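Local coordinates for protein alpha-glucosidase YIHQ (Escherichia coli, PDB 5AEG) that hydrolyses sulfoquinovosyl diacylglycerides and simple sulfoquinovosides such as sulfoquinovosyl glycerol, releasing sulfoquinovose for sulfoglycolysis, as a family 31 glycoside hydrolase, at residues A[666-669]-A[670-673]; A[572-575]-A[576-580]; A[559-562]-A[563-566]. All coordinates share one frame; numbering follows the deposited sequence.

Contact 1: residues A[666-669]-A[670-673]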
loop_
_atom_site.group_PDB
_atom_site.type_symbol
_atom_site.label_atom_id
_atom_site.label_comp_id
_atom_site.label_asym_id
_atom_site.label_seq_id
_atom_site.Cartn_x
_atom_site.Cartn_y
_atom_site.Cartn_z
ATOM N N SER A 666 24.556 -0.240 -18.591
ATOM C CA SER A 666 23.249 0.236 -18.957
ATOM C C SER A 666 23.317 1.064 -20.220
ATOM O O SER A 666 24.230 1.903 -20.399
ATOM C CB SER A 666 22.709 1.170 -17.817
ATOM O OG SER A 666 21.509 1.725 -18.237
ATOM N N GLU A 667 22.297 0.962 -21.023
ATOM C CA GLU A 667 22.175 1.842 -22.174
ATOM C C GLU A 667 21.922 3.257 -21.783
ATOM O O GLU A 667 22.103 4.137 -22.574
ATOM C CB GLU A 667 21.132 1.336 -23.174
ATOM C CG GLU A 667 19.669 1.412 -22.764
ATOM C CD GLU A 667 19.174 0.204 -21.911
ATOM O OE1 GLU A 667 19.974 -0.505 -21.218
ATOM O OE2 GLU A 667 17.944 -0.002 -21.932
ATOM N N TRP A 668 21.535 3.505 -20.524
ATOM C CA TRP A 668 21.373 4.851 -19.946
ATOM C C TRP A 668 22.609 5.408 -19.201
ATOM O O TRP A 668 22.518 6.453 -18.495
ATOM C CB TRP A 668 20.208 4.770 -18.888
ATOM C CG TRP A 668 18.865 4.429 -19.509
ATOM C CD1 TRP A 668 18.226 3.179 -19.527
ATOM C CD2 TRP A 668 17.977 5.327 -20.093
ATOM N NE1 TRP A 668 17.013 3.281 -20.129
ATOM C CE2 TRP A 668 16.843 4.597 -20.491
ATOM C CE3 TRP A 668 18.022 6.700 -20.353
ATOM C CZ2 TRP A 668 15.794 5.194 -21.068
ATOM C CZ3 TRP A 668 16.946 7.275 -20.973
ATOM C CH2 TRP A 668 15.858 6.534 -21.296
ATOM N N ALA A 669 23.763 4.743 -19.339
ATOM C CA ALA A 669 24.942 5.124 -18.578
ATOM C C ALA A 669 25.375 6.559 -18.788
ATOM O O ALA A 669 25.832 7.181 -17.842
ATOM C CB ALA A 669 26.138 4.221 -18.835
ATOM N N ALA A 670 25.252 7.090 -19.994
ATOM C CA ALA A 670 25.632 8.479 -20.191
ATOM C C ALA A 670 24.700 9.423 -19.371
ATOM O O ALA A 670 25.173 10.363 -18.772
ATOM C CB ALA A 670 25.606 8.866 -21.632
ATOM N N LEU A 671 23.395 9.151 -19.327
ATOM C CA LEU A 671 22.456 9.978 -18.479
ATOM C C LEU A 671 22.936 9.879 -17.012
ATOM O O LEU A 671 23.076 10.859 -16.361
ATOM C CB LEU A 671 21.019 9.493 -18.596
ATOM C CG LEU A 671 19.975 10.341 -17.835
ATOM C CD1 LEU A 671 19.917 11.748 -18.388
ATOM C CD2 LEU A 671 18.674 9.671 -18.008
ATOM N N PHE A 672 23.244 8.689 -16.533
ATOM C CA PHE A 672 23.615 8.514 -15.132
ATOM C C PHE A 672 24.962 9.125 -14.807
ATOM O O PHE A 672 25.141 9.657 -13.732
ATOM C CB PHE A 672 23.596 7.047 -14.705
ATOM C CG PHE A 672 22.282 6.329 -14.967
ATOM C CD1 PHE A 672 21.086 6.993 -14.939
ATOM C CD2 PHE A 672 22.280 4.969 -15.288
ATOM C CE1 PHE A 672 19.898 6.337 -15.164
ATOM C CE2 PHE A 672 21.082 4.289 -15.505
ATOM C CZ PHE A 672 19.895 4.967 -15.417
ATOM N N ALA A 673 25.899 9.101 -15.749
ATOM C CA ALA A 673 27.161 9.737 -15.504
ATOM C C ALA A 673 27.040 11.309 -15.338
ATOM O O ALA A 673 27.851 11.952 -14.708
ATOM C CB ALA A 673 28.129 9.405 -16.655
HETATM O O HOH W 1 24.321 5.588 -22.465
#
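Trp668 meets Phe672 and Leu671 in the first turn of the short helix 669-673, and its side chain can be followed outward from the backbone. CB lies over one face of the Phe672 ring, 3.5 Å from Phe672 CZ. Beyond it, the torsion that sets CG anti to the carbonyl carbon (chi1 -64°) carries the indole alongside Leu671, both side chains pointing the same way, with Trp668 CE3 3.8 Å from Leu671 CD2. At the far side of the indole, NE1 donates to Glu574 OE1 on helix 569-582. The five-membered ring of Trp668 and the Phe672 ring meet obliquely, their planes at 31°. Trp668 is the N-cap residue, and an ST turn leads into it: Ser666 OG, also bonded to Asp612, accepts from Trp668 N at 2.9 Å. Phe672 N then donates to Trp668 O at 3.1 Å, and the same oxygen lies 3.5 Å above the Phe672 ring, offset toward its rim. An alanine in place of Phe672 would probably leave Trp668 CB without its apolar cover and remove a ring that Tyr571 and Tyr662 both meet. Water 1 spans the start of the helix, donating to Glu667 O and accepting from Ala670 N.

Contact 2: residues A[572-575]-A[576-580]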
loop_
_atom_site.group_PDB
_atom_site.type_symbol
_atom_site.label_atom_id
_atom_site.label_comp_id
_atom_site.label_asym_id
_atom_site.label_seq_id
_atom_site.Cartn_x
_atom_site.Cartn_y
_atom_site.Cartn_z
ATOM N N LEU A 572 12.820 7.011 -15.764
ATOM C CA LEU A 572 11.593 6.711 -14.975
ATOM C C LEU A 572 10.321 6.474 -15.853
ATOM O O LEU A 572 9.530 5.594 -15.616
ATOM C CB LEU A 572 11.325 7.844 -14.022
ATOM C CG LEU A 572 12.356 8.047 -12.912
ATOM C CD1 LEU A 572 12.055 9.275 -12.027
ATOM C CD2 LEU A 572 12.486 6.788 -12.035
ATOM N N LYS A 573 10.186 7.241 -16.914
ATOM C CA LYS A 573 9.042 7.194 -17.768
ATOM C C LYS A 573 9.065 5.854 -18.484
ATOM O O LYS A 573 8.047 5.207 -18.579
ATOM C CB LYS A 573 9.108 8.457 -18.692
ATOM C CG LYS A 573 8.009 8.616 -19.674
ATOM C CD LYS A 573 7.883 10.064 -20.215
ATOM C CE LYS A 573 6.585 10.178 -21.039
ATOM N NZ LYS A 573 5.356 10.468 -20.180
ATOM N N GLU A 574 10.228 5.407 -18.951
ATOM C CA GLU A 574 10.350 4.069 -19.483
ATOM C C GLU A 574 9.946 2.965 -18.461
ATOM O O GLU A 574 9.196 2.019 -18.794
ATOM C CB GLU A 574 11.768 3.839 -20.043
ATOM C CG GLU A 574 12.037 2.377 -20.489
ATOM C CD GLU A 574 13.503 2.152 -20.871
ATOM O OE1 GLU A 574 14.414 1.897 -20.026
ATOM O OE2 GLU A 574 13.766 2.357 -22.054
ATOM N N ALA A 575 10.461 3.071 -17.230
ATOM C CA ALA A 575 10.077 2.138 -16.164
ATOM C C ALA A 575 8.586 2.139 -15.888
ATOM O O ALA A 575 7.956 1.056 -15.798
ATOM C CB ALA A 575 10.911 2.373 -14.891
ATOM N N VAL A 576 7.993 3.331 -15.795
ATOM C CA VAL A 576 6.531 3.439 -15.565
ATOM C C VAL A 576 5.709 2.810 -16.725
ATOM O O VAL A 576 4.669 2.221 -16.506
ATOM C CB VAL A 576 6.164 4.900 -15.266
ATOM C CG1 VAL A 576 4.674 5.146 -15.348
ATOM C CG2 VAL A 576 6.753 5.313 -13.921
ATOM N N ALA A 577 6.208 2.935 -17.962
ATOM C CA ALA A 577 5.542 2.322 -19.120
ATOM C C ALA A 577 5.591 0.774 -19.032
ATOM O O ALA A 577 4.565 0.113 -19.216
ATOM C CB ALA A 577 6.165 2.890 -20.444
ATOM N N LEU A 578 6.714 0.216 -18.623
ATOM C CA LEU A 578 6.830 -1.244 -18.344
ATOM C C LEU A 578 5.913 -1.764 -17.227
ATOM O O LEU A 578 5.282 -2.863 -17.325
ATOM C CB LEU A 578 8.246 -1.629 -18.019
ATOM C CG LEU A 578 9.136 -1.519 -19.253
ATOM C CD1 LEU A 578 10.585 -1.400 -18.846
ATOM C CD2 LEU A 578 8.947 -2.759 -20.213
ATOM N N ASN A 579 5.787 -0.938 -16.181
ATOM C CA ASN A 579 4.809 -1.244 -15.167
ATOM C C ASN A 579 3.401 -1.338 -15.677
ATOM O O ASN A 579 2.672 -2.255 -15.321
ATOM C CB ASN A 579 4.852 -0.173 -14.015
ATOM C CG ASN A 579 3.991 -0.584 -12.853
ATOM O OD1 ASN A 579 4.262 -1.596 -12.155
ATOM N ND2 ASN A 579 2.974 0.180 -12.606
ATOM N N ALA A 580 2.998 -0.339 -16.475
ATOM C CA ALA A 580 1.623 -0.309 -17.060
ATOM C C ALA A 580 1.388 -1.497 -18.063
ATOM O O ALA A 580 0.303 -2.035 -18.129
ATOM C CB ALA A 580 1.377 1.007 -17.761
#
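Val576 presses against the turn before it, where its CG2 comes within 3.3 Å of Leu572 O. With CG1 anti to the backbone N (chi1 166°), CG2 is left beside that N, next to the oxygen that Val576 N grips at 2.7 Å with an N-H...O angle of 166°. Leu572, Val576 and the small Ala575 are buried; the first two rest on Tyr254. Asn579 closes the next turn, its N donating to Ala575 O at 3.0 Å, while its buried amide is held by Gln246 through ND2. The whole is a regular alpha-helical stretch of 569-582, the helix that follows 552-567 in the chain, with backbone bonds from each residue to the one four places back. The opposite flank is looser. Leu578 bends back over the carbonyl of Glu574, its CD1 3.7 Å from Glu574 O, but approaches the Glu574 side chain only at 4.4 Å, from CD1 to CG. The carboxylate of Glu574 reaches Trp668 NE1. Lys573 is exposed, and its ammonium group forms a salt bridge with Asp251.

Contact 3: residues A[559-562]-A[563-566]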
loop_
_atom_site.group_PDB
_atom_site.type_symbol
_atom_site.label_atom_id
_atom_site.label_comp_id
_atom_site.label_asym_id
_atom_site.label_seq_id
_atom_site.Cartn_x
_atom_site.Cartn_y
_atom_site.Cartn_z
ATOM N N ALA A 559 16.704 22.037 -4.322
ATOM C CA ALA A 559 17.091 22.418 -5.708
ATOM C C ALA A 559 17.986 21.274 -6.334
ATOM O O ALA A 559 17.677 20.789 -7.392
ATOM C CB ALA A 559 17.783 23.793 -5.774
ATOM N N ARG A 560 18.973 20.810 -5.602
ATOM C CA ARG A 560 19.894 19.769 -6.087
ATOM C C ARG A 560 19.176 18.458 -6.351
ATOM O O ARG A 560 19.285 17.898 -7.432
ATOM C CB ARG A 560 21.031 19.566 -5.095
ATOM C CG ARG A 560 21.972 18.338 -5.345
ATOM C CD ARG A 560 22.849 17.977 -4.126
ATOM N NE ARG A 560 23.601 16.737 -4.355
ATOM C CZ ARG A 560 24.632 16.616 -5.204
ATOM N NH1 ARG A 560 25.111 17.661 -5.848
ATOM N NH2 ARG A 560 25.217 15.444 -5.407
ATOM N N MET A 561 18.349 18.008 -5.396
ATOM C CA MET A 561 17.743 16.674 -5.555
ATOM C C MET A 561 16.581 16.654 -6.449
ATOM O O MET A 561 16.347 15.615 -7.116
ATOM C CB MET A 561 17.432 16.013 -4.168
ATOM C CG MET A 561 18.623 15.975 -3.209
ATOM S SD MET A 561 20.185 15.390 -3.914
ATOM C CE MET A 561 19.785 13.667 -4.179
ATOM N N THR A 562 15.832 17.763 -6.559
ATOM C CA THR A 562 14.838 17.837 -7.613
ATOM C C THR A 562 15.463 17.904 -9.005
ATOM O O THR A 562 14.838 17.440 -9.961
ATOM C CB THR A 562 13.794 18.968 -7.447
ATOM O OG1 THR A 562 14.429 20.252 -7.445
ATOM C CG2 THR A 562 13.062 18.786 -6.128
ATOM N N THR A 563 16.658 18.472 -9.105
ATOM C CA THR A 563 17.353 18.426 -10.404
ATOM C C THR A 563 17.814 17.005 -10.703
ATOM O O THR A 563 17.750 16.595 -11.827
ATOM C CB THR A 563 18.520 19.408 -10.417
ATOM O OG1 THR A 563 17.984 20.682 -10.171
ATOM C CG2 THR A 563 19.151 19.453 -11.733
ATOM N N VAL A 564 18.279 16.295 -9.697
ATOM C CA VAL A 564 18.588 14.835 -9.847
ATOM C C VAL A 564 17.336 14.174 -10.398
ATOM O O VAL A 564 17.379 13.492 -11.430
ATOM C CB VAL A 564 19.120 14.237 -8.565
ATOM C CG1 VAL A 564 19.207 12.722 -8.616
ATOM C CG2 VAL A 564 20.512 14.879 -8.213
ATOM N N PHE A 565 16.205 14.353 -9.705
ATOM C CA PHE A 565 15.013 13.598 -10.014
ATOM C C PHE A 565 14.567 13.905 -11.455
ATOM O O PHE A 565 14.202 12.995 -12.249
ATOM C CB PHE A 565 13.883 13.988 -8.983
ATOM C CG PHE A 565 12.532 13.468 -9.334
ATOM C CD1 PHE A 565 12.237 12.143 -9.114
ATOM C CD2 PHE A 565 11.538 14.320 -9.756
ATOM C CE1 PHE A 565 10.954 11.660 -9.376
ATOM C CE2 PHE A 565 10.250 13.889 -9.994
ATOM C CZ PHE A 565 9.958 12.511 -9.829
ATOM N N THR A 566 14.542 15.170 -11.816
ATOM C CA THR A 566 14.056 15.574 -13.145
ATOM C C THR A 566 15.023 15.090 -14.265
ATOM O O THR A 566 14.569 14.727 -15.331
ATOM C CB THR A 566 13.784 17.086 -13.312
ATOM O OG1 THR A 566 14.955 17.835 -12.981
ATOM C CG2 THR A 566 12.620 17.487 -12.415
#
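Thr563 and Thr566 both fold their hydroxyls back onto the helix, yet they reach their carbonyls in different ways. Thr563 OG1 stands anti to the carbonyl carbon, beside the backbone N (chi1 -59°), and donates to Ala559 O at 2.8 Å; it also bonds Lys281 NZ. Thr563 N takes the same carbonyl oxygen at 3.1 Å, and the two donors arrive from opposite faces of the carbonyl plane, so one acceptor is held from above and below. In Thr566 the hydroxyl sits between N and the carbonyl carbon (chi1 56°). From there OG1 meets a lone pair of Thr562 O at 3.0 Å, in the carbonyl plane, while Thr566 N approaches that oxygen from a position tilted 33° out of it. Each doubly gripped carbonyl therefore has a side-chain bond added to the usual alpha-helical one. Thr562 OG1 likewise bonds the carbonyl four residues back, Phe558 O, and also Lys281 N. The apolar side chains meet less closely. Met561 curls so that CE lies 4.3 Å from Val564 CG2, and that same valine methyl rests 3.4 Å from Arg560 O. Phe565 starts with CB close to Met561 O, but its ring leads away from the preceding turn. Arg560 extends from the helix, with NE bonded to Gly656 O and its side chain touching Trp639, in the C-terminal region. Helix 552-567 is thus set against the barrel: Met561 packs on helix 518-528, whereas Thr562 and Phe565 pack on Met534 of strand 534-536.

Along the chain the order is contact 3, contact 2, contact 1. Contacts 3 and 2 lie on the successive helices 552-567 and 569-582, their centres about 20 Å apart, and touch where Leu572 CD1 packs 3.7 Å from Phe565 CE1. Contact 1 comes near the C-terminus, after strand 660-663 of the six-stranded antiparallel sheet; its centre is about 17 Å from each of the others. It does not touch contact 3. Two of these local contacts send side chains across to other parts of the fold: Trp668 NE1 lies 2.9 Å from Glu574 OE1 on helix 569-582, and Arg560 reaches Gly656 and Trp639. All three lie away from the annotated catalytic and substrate-binding residues.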